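NADP-dependent alcohol dehydrogenase (PDB 2OUI) catalyses the NADP-dependent interconversion of alcohols with aldehydes or ketones, probably as a zinc-dependent tetrameric enzyme of the medium-chain dehydrogenase type. Local coordinates at residues His157-Ala162 with Asn187-Gly192; Phe195-Arg200 with Glu225-Ala230; Val239-Gly244 with Ala250-Met255. The protein carries 1 engineered substitution. One frame throughout, in Å; residues are numbered along the deposited sequence.

How the interactions relate
All three contacts belong to the coenzyme-binding half of the chain. Interactions 2 and 3 are strand-on-helix packing against one parallel sheet; interaction 3 is wholly buried and interaction 2 partly so, and they meet where Ile227 CD1 lies 3.8 Å from Met255 CE. Interaction 1 is smaller and partly exposed. It joins the ends of two helices and lies across the sheet from the helix of interaction 3, with Ala162 CB 3.6 Å from Val240 CG2. The chemistry follows the place. Apolar side chains alone carry interactions 2 and 3, with a phenylalanine ring in the first and a methionine thioether in the second, whereas one leucine contact in interaction 1 is accompanied by a histidine that bonds to a third subunit and a carboxylate salt-bridged to Arg301.

Interaction 1 (His157-Ala162 with Asn187-Gly192); sequences HGAELA and NHLGAG. With EDO (1,2-ethanediol), chain K; EDO (1,2-ethanediol), chain L.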
ATOM      1  N   HIS A 157     -14.334   3.135   8.684  1.00 23.74           N
ATOM      2  CA  HIS A 157     -12.968   3.695   8.662  1.00 23.06           C
ATOM      3  C   HIS A 157     -12.067   3.118   9.765  1.00 25.12           C
ATOM      4  O   HIS A 157     -10.891   2.932   9.546  1.00 25.58           O
ATOM      5  CB  HIS A 157     -12.970   5.247   8.651  1.00 21.57           C
ATOM      6  CG  HIS A 157     -11.648   5.838   8.270  1.00 23.14           C
ATOM      7  ND1 HIS A 157     -10.988   5.488   7.110  1.00 24.41           N
ATOM      8  CD2 HIS A 157     -10.868   6.748   8.888  1.00 26.25           C
ATOM      9  CE1 HIS A 157      -9.843   6.150   7.043  1.00 22.54           C
ATOM     10  NE2 HIS A 157      -9.754   6.930   8.104  1.00 22.96           N
ATOM     11  N   GLY A 158     -12.632   2.817  10.931  1.00 24.71           N
ATOM     12  CA  GLY A 158     -11.881   2.111  12.007  1.00 22.93           C
ATOM     13  C   GLY A 158     -11.374   0.773  11.474  1.00 25.89           C
ATOM     14  O   GLY A 158     -10.202   0.426  11.647  1.00 24.02           O
ATOM     15  N   ALA A 159     -12.239   0.065  10.765  1.00 23.21           N
ATOM     16  CA  ALA A 159     -11.860  -1.204  10.157  1.00 24.15           C
ATOM     17  C   ALA A 159     -10.817  -1.041   9.052  1.00 24.91           C
ATOM     18  O   ALA A 159      -9.891  -1.855   8.931  1.00 23.55           O
ATOM     19  CB  ALA A 159     -13.090  -1.942   9.661  1.00 22.24           C
ATOM     20  N   GLU A 160     -10.942   0.020   8.255  1.00 23.96           N
ATOM     21  CA  GLU A 160      -9.959   0.321   7.218  1.00 23.57           C
ATOM     22  C   GLU A 160      -8.591   0.647   7.819  1.00 22.88           C
ATOM     23  O   GLU A 160      -7.558   0.166   7.314  1.00 22.89           O
ATOM     24  CB  GLU A 160     -10.441   1.482   6.344  1.00 24.19           C
ATOM     25  CG  GLU A 160     -11.692   1.147   5.509  1.00 24.27           C
ATOM     26  CD  GLU A 160     -12.314   2.399   4.863  1.00 25.63           C
ATOM     27  OE1 GLU A 160     -12.355   3.480   5.507  1.00 27.14           O
ATOM     28  OE2 GLU A 160     -12.799   2.306   3.722  1.00 29.79           O
ATOM     29  N   LEU A 161      -8.575   1.489   8.850  1.00 22.74           N
ATOM     30  CA  LEU A 161      -7.305   1.880   9.482  1.00 22.76           C
ATOM     31  C   LEU A 161      -6.641   0.677  10.148  1.00 25.74           C
ATOM     32  O   LEU A 161      -5.409   0.617  10.236  1.00 26.02           O
ATOM     33  CB  LEU A 161      -7.534   2.956  10.549  1.00 22.02           C
ATOM     34  CG  LEU A 161      -7.825   4.359  10.033  1.00 22.48           C
ATOM     35  CD1 LEU A 161      -8.335   5.305  11.171  1.00 24.46           C
ATOM     36  CD2 LEU A 161      -6.629   4.952   9.260  1.00 26.11           C
ATOM     37  N   ALA A 162      -7.457  -0.276  10.618  1.00 23.27           N
ATOM     38  CA  ALA A 162      -6.948  -1.492  11.246  1.00 23.96           C
ATOM     39  C   ALA A 162      -6.380  -2.486  10.222  1.00 24.61           C
ATOM     40  O   ALA A 162      -5.907  -3.547  10.609  1.00 23.63           O
ATOM     41  CB  ALA A 162      -8.046  -2.153  12.095  1.00 24.29           C
ATOM     42  N   ASN A 187     -16.243  -7.321   9.366  1.00 21.19           N
ATOM     43  CA  ASN A 187     -16.879  -8.446   8.690  1.00 21.28           C
ATOM     44  C   ASN A 187     -16.907  -8.310   7.158  1.00 23.76           C
ATOM     45  O   ASN A 187     -16.741  -9.301   6.426  1.00 22.70           O
ATOM     46  CB  ASN A 187     -18.315  -8.612   9.230  1.00 22.32           C
ATOM     47  CG  ASN A 187     -18.893  -9.994   8.961  1.00 26.78           C
ATOM     48  OD1 ASN A 187     -20.029 -10.131   8.483  1.00 31.50           O
ATOM     49  ND2 ASN A 187     -18.133 -11.017   9.261  1.00 19.82           N
ATOM     50  N   HIS A 188     -17.131  -7.083   6.688  1.00 22.91           N
ATOM     51  CA  HIS A 188     -17.109  -6.750   5.257  1.00 25.39           C
ATOM     52  C   HIS A 188     -15.687  -6.600   4.692  1.00 25.83           C
ATOM     53  O   HIS A 188     -15.541  -6.439   3.495  1.00 29.58           O
ATOM     54  CB  HIS A 188     -17.899  -5.469   4.970  1.00 26.77           C
ATOM     55  CG  HIS A 188     -19.389  -5.661   4.947  1.00 28.29           C
ATOM     56  ND1 HIS A 188     -20.184  -5.496   6.063  1.00 34.67           N
ATOM     57  CD2 HIS A 188     -20.227  -5.981   3.935  1.00 25.75           C
ATOM     58  CE1 HIS A 188     -21.448  -5.713   5.737  1.00 33.38           C
ATOM     59  NE2 HIS A 188     -21.501  -6.026   4.455  1.00 34.38           N
ATOM     60  N   LEU A 189     -14.661  -6.647   5.541  1.00 23.86           N
ATOM     61  CA  LEU A 189     -13.278  -6.682   5.065  1.00 23.15           C
ATOM     62  C   LEU A 189     -12.681  -8.095   5.180  1.00 24.33           C
ATOM     63  O   LEU A 189     -11.529  -8.321   4.825  1.00 27.08           O
ATOM     64  CB  LEU A 189     -12.423  -5.674   5.829  1.00 24.88           C
ATOM     65  CG  LEU A 189     -12.731  -4.200   5.512  1.00 23.33           C
ATOM     66  CD1 LEU A 189     -11.814  -3.287   6.333  1.00 28.23           C
ATOM     67  CD2 LEU A 189     -12.547  -3.917   4.008  1.00 25.09           C
ATOM     68  N   GLY A 190     -13.476  -9.041   5.665  1.00 22.95           N
ATOM     69  CA  GLY A 190     -13.106 -10.460   5.563  1.00 22.83           C
ATOM     70  C   GLY A 190     -12.640 -11.060   6.881  1.00 20.56           C
ATOM     71  O   GLY A 190     -12.084 -12.166   6.907  1.00 21.97           O
ATOM     72  N   ALA A 191     -12.855 -10.350   7.986  1.00 22.28           N
ATOM     73  CA  ALA A 191     -12.453 -10.908   9.293  1.00 22.24           C
ATOM     74  C   ALA A 191     -13.229 -12.167   9.634  1.00 23.98           C
ATOM     75  O   ALA A 191     -14.416 -12.320   9.274  1.00 22.88           O
ATOM     76  CB  ALA A 191     -12.599  -9.834  10.443  1.00 24.14           C
ATOM     77  N   GLY A 192     -12.553 -13.080  10.334  1.00 21.87           N
ATOM     78  CA  GLY A 192     -13.122 -14.346  10.749  1.00 23.16           C
ATOM     79  C   GLY A 192     -13.611 -14.191  12.178  1.00 23.60           C
ATOM     80  O   GLY A 192     -14.735 -13.746  12.423  1.00 23.58           O
TER
HETATM   81  C1  EDO K2007     -10.768  -0.564   1.877  1.00 47.53           C
HETATM   82  O1  EDO K2007     -10.713  -1.949   2.132  1.00 44.63           O
HETATM   83  C2  EDO K2007     -12.222  -0.285   1.542  1.00 41.04           C
HETATM   84  O2  EDO K2007     -12.472   1.121   1.635  1.00 29.01           O
HETATM   85  C1  EDO L2008      -7.676  -3.112   3.649  1.00 51.39           C
HETATM   86  O1  EDO L2008      -7.270  -4.212   4.467  1.00 43.05           O
HETATM   87  C2  EDO L2008      -8.408  -2.087   4.511  1.00 47.78           C
HETATM   88  O2  EDO L2008      -7.462  -1.121   4.999  1.00 40.83           O
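Ala159 and Leu189 make a small apolar contact between the C-terminal parts of two helices, 148-161 and 177-188, the second of which follows the first strand of the Rossmann fold. Leu189 brings one methyl to the neighbouring helix: its CD1 lies 3.8 Å from Ala159 CB and, a little nearer, 3.5 Å from Ala159 O. The small alanine suits this place, because the leucine branch can reach the backbone of the turn itself. CG of Leu189 stands anti to its own carbonyl carbon (chi1 -70°), which sends the branched end across to helix 148-161. Ile164 packs on both residues, and Leu166 of a second subunit rests on Leu189 and Glu160, placing the contact beside a subunit interface.

The helix closes in a Schellman motif, with Gly190 the first residue to leave helical backbone angles. Gly190 takes a positive phi of 105°, at which a CB would collide with the carbonyl oxygen of Leu189, so glycine fits.

On the other helix polar groups are held one turn apart. Glu160 extends beyond CG and turns its carboxylate back to His157, whose ND1 donates to OE1. The carboxylate is also salt-bridged through OE2 to Arg301, which would favour its charged form and help fix its rotation. The far nitrogen of the His157 ring, NE2, is hydrogen-bonded to His287 of a third subunit, so a histidine, with a nitrogen on each side, can link the carboxylate to an interface. One ring face of His157 is met near its rim by Leu161 CG. O2 of a 1,2-ethanediol, probably from the crystallisation liquor, donates to the backbone oxygen Glu160 O at 2.7 Å. The bond from His157 ND1 to Glu160 OE1 is 2.9 Å long, leaves ND1 in the imidazole plane and arrives on the anti side of OE1, 22° out of the carboxylate plane.

Interaction 2 (Phe195-Arg200 with Glu225-Ala230); sequences FAVGSR and EQILKA. With EDO (1,2-ethanediol), chain J.
The strand bearing Phe195 and Val197 and the helix bearing Ile227 and Ala230 run nearly antiparallel, at 169°, with axes 10.9 Å apart. Phe195 and Ile227 are the closest pair of backbone positions, their CA atoms 7.9 Å apart, a spacing that side chains must fill.

Phe195 and Ile227 share most of this. CG of Phe195 is anti to the carbonyl carbon (chi1 -64°), and the ring projects toward the helix. Ile227 lies over one ring face, with CG1 4.2 Å from Phe195 CD2, and the two side chains lie alongside one another, pointing opposite ways. Further along the ring, Ala230 CB approaches obliquely, 3.6 Å from Phe195 CE2; one methyl one helical turn after Ile227 is small enough for the ring to come close to the helix. Two residues along the strand, Val197 CG2 meets CD1, the next carbon out on the same branch of Ile227, at 3.9 Å. Beta-branched valine suits an extended strand, and the long arm of isoleucine lets one helix residue touch two strand positions.

The helix is the crossover of the Rossmann fold: it follows strand 214-216 and leads to strand 236-241, passing over the sheet between them. Ile227 and Phe195 therefore also touch Val236 and Cys171 of neighbouring strands.

Past the strand the chain turns toward helix 201-209, with Arg200 at its N-cap. Two successive amides there, Ser199 N (2.7 Å) and Arg200 N (2.9 Å), donate to O1 of a 1,2-ethanediol molecule, which Ile175 N of the glycine-rich turn also binds. In dehydrogenases of this fold this loop commonly lies beside the adenosine end of the coenzyme, consistent with a polar oxygen being held here by backbone N-H groups.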
ATOM      1  N   PHE A 195     -13.770 -10.362  18.154  1.00 21.60           N
ATOM      2  CA  PHE A 195     -14.086 -10.075  19.559  1.00 21.35           C
ATOM      3  C   PHE A 195     -14.643  -8.663  19.627  1.00 22.84           C
ATOM      4  O   PHE A 195     -14.090  -7.762  19.010  1.00 23.82           O
ATOM      5  CB  PHE A 195     -12.826 -10.111  20.422  1.00 21.66           C
ATOM      6  CG  PHE A 195     -12.172 -11.464  20.482  1.00 17.92           C
ATOM      7  CD1 PHE A 195     -11.181 -11.814  19.569  1.00 21.91           C
ATOM      8  CD2 PHE A 195     -12.549 -12.367  21.453  1.00 19.04           C
ATOM      9  CE1 PHE A 195     -10.588 -13.088  19.640  1.00 21.67           C
ATOM     10  CE2 PHE A 195     -11.958 -13.635  21.534  1.00 24.62           C
ATOM     11  CZ  PHE A 195     -10.963 -13.985  20.618  1.00 20.61           C
ATOM     12  N   ALA A 196     -15.711  -8.482  20.387  1.00 22.50           N
ATOM     13  CA  ALA A 196     -16.349  -7.162  20.547  1.00 22.62           C
ATOM     14  C   ALA A 196     -16.358  -6.862  22.046  1.00 22.62           C
ATOM     15  O   ALA A 196     -17.028  -7.541  22.822  1.00 21.47           O
ATOM     16  CB  ALA A 196     -17.777  -7.191  19.987  1.00 21.10           C
ATOM     17  N   VAL A 197     -15.590  -5.854  22.445  1.00 21.56           N
ATOM     18  CA  VAL A 197     -15.467  -5.497  23.842  1.00 23.29           C
ATOM     19  C   VAL A 197     -16.511  -4.426  24.151  1.00 24.49           C
ATOM     20  O   VAL A 197     -16.435  -3.292  23.659  1.00 25.07           O
ATOM     21  CB  VAL A 197     -14.054  -4.968  24.155  1.00 23.02           C
ATOM     22  CG1 VAL A 197     -13.955  -4.529  25.612  1.00 24.68           C
ATOM     23  CG2 VAL A 197     -12.999  -6.039  23.813  1.00 23.31           C
ATOM     24  N   GLY A 198     -17.502  -4.803  24.943  1.00 23.44           N
ATOM     25  CA  GLY A 198     -18.529  -3.855  25.377  1.00 27.53           C
ATOM     26  C   GLY A 198     -19.231  -4.426  26.590  1.00 28.85           C
ATOM     27  O   GLY A 198     -19.040  -5.599  26.951  1.00 31.11           O
ATOM     28  N   SER A 199     -20.051  -3.606  27.228  1.00 29.81           N
ATOM     29  CA  SER A 199     -20.761  -4.066  28.413  1.00 32.21           C
ATOM     30  C   SER A 199     -22.237  -3.658  28.470  1.00 32.75           C
ATOM     31  O   SER A 199     -23.007  -4.267  29.227  1.00 34.32           O
ATOM     32  CB  SER A 199     -20.005  -3.660  29.678  1.00 33.60           C
ATOM     33  OG  SER A 199     -19.636  -2.292  29.604  1.00 36.93           O
ATOM     34  N   ARG A 200     -22.645  -2.664  27.677  1.00 32.78           N
ATOM     35  CA  ARG A 200     -24.082  -2.330  27.591  1.00 32.69           C
ATOM     36  C   ARG A 200     -24.738  -3.513  26.864  1.00 30.90           C
ATOM     37  O   ARG A 200     -24.338  -3.862  25.735  1.00 32.57           O
ATOM     38  CB  ARG A 200     -24.293  -0.995  26.858  1.00 35.44           C
ATOM     39  CG  ARG A 200     -25.566  -0.246  27.246  1.00 41.16           C
ATOM     40  CD  ARG A 200     -25.354   1.279  27.232  1.00 53.89           C
ATOM     41  NE  ARG A 200     -25.717   1.883  25.949  1.00 56.29           N
ATOM     42  CZ  ARG A 200     -25.026   2.849  25.341  1.00 61.40           C
ATOM     43  NH1 ARG A 200     -23.912   3.334  25.880  1.00 58.79           N
ATOM     44  NH2 ARG A 200     -25.436   3.321  24.174  1.00 61.53           N
ATOM     45  N   GLU A 225      -6.697  -9.910  29.527  1.00 23.21           N
ATOM     46  CA  GLU A 225      -6.522 -11.285  29.975  1.00 24.94           C
ATOM     47  C   GLU A 225      -7.533 -12.221  29.295  1.00 24.02           C
ATOM     48  O   GLU A 225      -7.188 -13.323  28.863  1.00 22.15           O
ATOM     49  CB  GLU A 225      -6.623 -11.372  31.496  1.00 25.53           C
ATOM     50  CG  GLU A 225      -5.527 -10.606  32.244  1.00 36.40           C
ATOM     51  CD  GLU A 225      -4.127 -11.232  32.113  1.00 51.43           C
ATOM     52  OE1 GLU A 225      -3.990 -12.476  32.232  1.00 55.84           O
ATOM     53  OE2 GLU A 225      -3.158 -10.466  31.908  1.00 55.17           O
ATOM     54  N   GLN A 226      -8.779 -11.770  29.165  1.00 21.91           N
ATOM     55  CA  GLN A 226      -9.808 -12.583  28.522  1.00 22.90           C
ATOM     56  C   GLN A 226      -9.469 -12.919  27.065  1.00 23.67           C
ATOM     57  O   GLN A 226      -9.674 -14.053  26.609  1.00 25.30           O
ATOM     58  CB  GLN A 226     -11.146 -11.847  28.557  1.00 20.91           C
ATOM     59  CG  GLN A 226     -11.886 -11.888  29.883  1.00 22.01           C
ATOM     60  CD  GLN A 226     -13.314 -11.381  29.715  1.00 30.07           C
ATOM     61  OE1 GLN A 226     -13.697 -10.329  30.252  1.00 28.15           O
ATOM     62  NE2 GLN A 226     -14.096 -12.106  28.936  1.00 20.74           N
ATOM     63  N   ILE A 227      -8.986 -11.921  26.334  1.00 23.55           N
ATOM     64  CA  ILE A 227      -8.657 -12.087  24.915  1.00 24.04           C
ATOM     65  C   ILE A 227      -7.378 -12.911  24.748  1.00 26.86           C
ATOM     66  O   ILE A 227      -7.287 -13.741  23.834  1.00 26.34           O
ATOM     67  CB  ILE A 227      -8.584 -10.723  24.188  1.00 23.59           C
ATOM     68  CG1 ILE A 227     -10.019 -10.212  23.980  1.00 27.38           C
ATOM     69  CG2 ILE A 227      -7.834 -10.850  22.838  1.00 23.64           C
ATOM     70  CD1 ILE A 227     -10.140  -8.742  23.819  1.00 28.79           C
ATOM     71  N   LEU A 228      -6.406 -12.699  25.632  1.00 26.97           N
ATOM     72  CA  LEU A 228      -5.197 -13.533  25.608  1.00 27.31           C
ATOM     73  C   LEU A 228      -5.495 -14.984  25.944  1.00 28.48           C
ATOM     74  O   LEU A 228      -4.946 -15.894  25.321  1.00 32.80           O
ATOM     75  CB  LEU A 228      -4.136 -12.982  26.545  1.00 29.00           C
ATOM     76  CG  LEU A 228      -3.503 -11.656  26.115  1.00 30.59           C
ATOM     77  CD1 LEU A 228      -2.553 -11.163  27.208  1.00 26.82           C
ATOM     78  CD2 LEU A 228      -2.787 -11.770  24.759  1.00 32.96           C
ATOM     79  N   LYS A 229      -6.361 -15.219  26.920  1.00 29.14           N
ATOM     80  CA  LYS A 229      -6.818 -16.570  27.202  1.00 30.75           C
ATOM     81  C   LYS A 229      -7.540 -17.177  26.005  1.00 31.20           C
ATOM     82  O   LYS A 229      -7.317 -18.347  25.682  1.00 30.72           O
ATOM     83  CB  LYS A 229      -7.709 -16.617  28.443  1.00 28.91           C
ATOM     84  CG  LYS A 229      -6.934 -16.894  29.705  1.00 39.77           C
ATOM     85  CD  LYS A 229      -7.547 -16.231  30.923  1.00 51.46           C
ATOM     86  CE  LYS A 229      -6.486 -16.073  32.015  1.00 57.13           C
ATOM     87  NZ  LYS A 229      -6.985 -15.390  33.245  1.00 56.55           N
ATOM     88  N   ALA A 230      -8.404 -16.396  25.359  1.00 28.78           N
ATOM     89  CA  ALA A 230      -9.200 -16.903  24.243  1.00 30.66           C
ATOM     90  C   ALA A 230      -8.343 -17.228  23.020  1.00 30.86           C
ATOM     91  O   ALA A 230      -8.772 -17.992  22.154  1.00 35.41           O
ATOM     92  CB  ALA A 230     -10.319 -15.920  23.856  1.00 28.90           C
TER
HETATM   93  C1  EDO J2003     -21.276  -0.594  25.055  1.00 35.36           C
HETATM   94  O1  EDO J2003     -20.640  -1.169  26.201  1.00 32.83           O
HETATM   95  C2  EDO J2003     -20.276   0.304  24.341  1.00 31.45           C
HETATM   96  O2  EDO J2003     -18.950  -0.232  24.504  1.00 30.72           O

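Interaction 3 (Val239-Gly244 with Ala250-Met255); sequences VVIAGG and AQAVKM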
ATOM      1  N   VAL A 239      -6.748  -4.615  15.647  1.00 23.04           N
ATOM      2  CA  VAL A 239      -7.616  -4.042  16.681  1.00 21.45           C
ATOM      3  C   VAL A 239      -8.218  -2.722  16.168  1.00 22.58           C
ATOM      4  O   VAL A 239      -7.503  -1.886  15.599  1.00 22.94           O
ATOM      5  CB  VAL A 239      -6.845  -3.775  18.014  1.00 21.00           C
ATOM      6  CG1 VAL A 239      -7.748  -3.053  19.022  1.00 23.00           C
ATOM      7  CG2 VAL A 239      -6.306  -5.066  18.621  1.00 20.35           C
ATOM      8  N   VAL A 240      -9.535  -2.555  16.357  1.00 22.57           N
ATOM      9  CA  VAL A 240     -10.212  -1.272  16.102  1.00 21.51           C
ATOM     10  C   VAL A 240     -10.609  -0.701  17.459  1.00 21.12           C
ATOM     11  O   VAL A 240     -11.112  -1.419  18.332  1.00 25.38           O
ATOM     12  CB  VAL A 240     -11.504  -1.447  15.245  1.00 22.89           C
ATOM     13  CG1 VAL A 240     -12.162  -0.090  15.023  1.00 23.39           C
ATOM     14  CG2 VAL A 240     -11.206  -2.135  13.898  1.00 21.05           C
ATOM     15  N   ILE A 241     -10.331   0.586  17.663  1.00 21.44           N
ATOM     16  CA  ILE A 241     -10.744   1.260  18.884  1.00 21.80           C
ATOM     17  C   ILE A 241     -11.846   2.221  18.482  1.00 23.53           C
ATOM     18  O   ILE A 241     -11.640   3.107  17.645  1.00 24.38           O
ATOM     19  CB  ILE A 241      -9.605   2.045  19.565  1.00 21.83           C
ATOM     20  CG1 ILE A 241      -8.472   1.105  19.989  1.00 24.97           C
ATOM     21  CG2 ILE A 241     -10.162   2.771  20.772  1.00 21.66           C
ATOM     22  CD1 ILE A 241      -7.263   1.823  20.564  1.00 20.80           C
ATOM     23  N   ALA A 242     -13.035   1.996  19.034  1.00 22.32           N
ATOM     24  CA  ALA A 242     -14.210   2.780  18.681  1.00 24.09           C
ATOM     25  C   ALA A 242     -14.929   3.322  19.907  1.00 27.67           C
ATOM     26  O   ALA A 242     -16.077   3.766  19.827  1.00 28.17           O
ATOM     27  CB  ALA A 242     -15.151   1.961  17.808  1.00 25.02           C
ATOM     28  N   GLY A 243     -14.233   3.335  21.032  1.00 25.61           N
ATOM     29  CA  GLY A 243     -14.805   3.860  22.265  1.00 27.38           C
ATOM     30  C   GLY A 243     -13.762   3.771  23.346  1.00 28.95           C
ATOM     31  O   GLY A 243     -12.607   3.452  23.068  1.00 30.58           O
ATOM     32  N   GLY A 244     -14.154   4.067  24.579  1.00 28.58           N
ATOM     33  CA  GLY A 244     -13.231   4.016  25.705  1.00 31.10           C
ATOM     34  C   GLY A 244     -12.582   5.366  25.937  1.00 32.65           C
ATOM     35  O   GLY A 244     -13.164   6.406  25.638  1.00 32.25           O
ATOM     36  N   ALA A 250      -3.441   1.278  25.504  1.00 22.65           N
ATOM     37  CA  ALA A 250      -2.586   0.294  26.172  1.00 23.00           C
ATOM     38  C   ALA A 250      -3.195  -1.102  26.104  1.00 24.04           C
ATOM     39  O   ALA A 250      -2.468  -2.077  25.939  1.00 23.49           O
ATOM     40  CB  ALA A 250      -2.275   0.696  27.636  1.00 25.26           C
ATOM     41  N   GLN A 251      -4.520  -1.195  26.230  1.00 21.87           N
ATOM     42  CA  GLN A 251      -5.193  -2.498  26.111  1.00 24.16           C
ATOM     43  C   GLN A 251      -5.021  -3.073  24.710  1.00 23.28           C
ATOM     44  O   GLN A 251      -4.745  -4.263  24.560  1.00 24.47           O
ATOM     45  CB  GLN A 251      -6.683  -2.386  26.451  1.00 25.26           C
ATOM     46  CG  GLN A 251      -6.916  -1.881  27.866  1.00 25.03           C
ATOM     47  CD  GLN A 251      -8.376  -1.792  28.208  1.00 29.78           C
ATOM     48  OE1 GLN A 251      -8.818  -2.267  29.273  1.00 32.64           O
ATOM     49  NE2 GLN A 251      -9.145  -1.189  27.322  1.00 26.93           N
ATOM     50  N   ALA A 252      -5.194  -2.234  23.693  1.00 24.22           N
ATOM     51  CA  ALA A 252      -5.008  -2.647  22.285  1.00 21.92           C
ATOM     52  C   ALA A 252      -3.594  -3.182  22.051  1.00 24.93           C
ATOM     53  O   ALA A 252      -3.415  -4.254  21.472  1.00 22.93           O
ATOM     54  CB  ALA A 252      -5.284  -1.477  21.360  1.00 21.79           C
ATOM     55  N   VAL A 253      -2.585  -2.461  22.548  1.00 22.81           N
ATOM     56  CA  VAL A 253      -1.203  -2.853  22.318  1.00 22.14           C
ATOM     57  C   VAL A 253      -0.921  -4.173  23.041  1.00 24.00           C
ATOM     58  O   VAL A 253      -0.160  -4.999  22.539  1.00 23.76           O
ATOM     59  CB  VAL A 253      -0.223  -1.765  22.832  1.00 23.06           C
ATOM     60  CG1 VAL A 253       1.238  -2.288  22.897  1.00 22.27           C
ATOM     61  CG2 VAL A 253      -0.357  -0.482  22.002  1.00 21.26           C
ATOM     62  N   LYS A 254      -1.529  -4.374  24.214  1.00 22.98           N
ATOM     63  CA  LYS A 254      -1.239  -5.591  24.993  1.00 24.07           C
ATOM     64  C   LYS A 254      -1.919  -6.842  24.418  1.00 23.70           C
ATOM     65  O   LYS A 254      -1.456  -7.964  24.644  1.00 26.19           O
ATOM     66  CB  LYS A 254      -1.598  -5.414  26.468  1.00 23.65           C
ATOM     67  CG  LYS A 254      -0.739  -4.352  27.202  1.00 24.91           C
ATOM     68  CD  LYS A 254      -1.276  -4.070  28.599  1.00 29.76           C
ATOM     69  CE  LYS A 254      -0.463  -2.968  29.254  1.00 34.32           C
ATOM     70  NZ  LYS A 254      -0.872  -2.719  30.681  1.00 37.62           N
ATOM     71  N   MET A 255      -3.009  -6.659  23.677  1.00 21.59           N
ATOM     72  CA  MET A 255      -3.730  -7.823  23.144  1.00 21.95           C
ATOM     73  C   MET A 255      -3.368  -8.171  21.701  1.00 22.47           C
ATOM     74  O   MET A 255      -3.801  -9.224  21.207  1.00 24.67           O
ATOM     75  CB  MET A 255      -5.243  -7.599  23.211  1.00 22.86           C
ATOM     76  CG  MET A 255      -5.683  -6.560  22.230  1.00 20.66           C
ATOM     77  SD  MET A 255      -7.496  -6.426  22.219  1.00 26.06           S
ATOM     78  CE  MET A 255      -7.823  -5.750  23.866  1.00 21.26           C
TER
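Val239 and Ile241 pack on Ala252 and Met255 as a strand and the helix that follows it, the first two elements of a beta-alpha-beta unit of the Rossmann fold that continues into the adjacent parallel strand 260-264. Strand 239-241 and helix 250-255 run almost antiparallel (174°), with axes 9.3 Å apart.

The methyl contacts centre on Ala252. Its CB is met by Val239 CG1 at 3.7 Å and by Ile241 CD1 at 3.9 Å; the reach of Ile241 comes from its extended chain, since its CB does not itself point at the helix. A single-carbon side chain suits the middle of the interface, because it brings the helix close to the sheet, with the CA atoms of Val239 and Ala252 just 6.3 Å apart.

Of polar contacts there are none between the segments. The strand's backbone pairs with strands 170-173 and 260-264 on its two sides, and Val253 O is held by Lys288 NZ.

The sulfur contact falls to Met255, whose flexible chain crosses Val239 at about a right angle. With CG between backbone N and carbonyl carbon (chi1 70°), it brings both CG and SD to 4.0 Å from Val239 CG2.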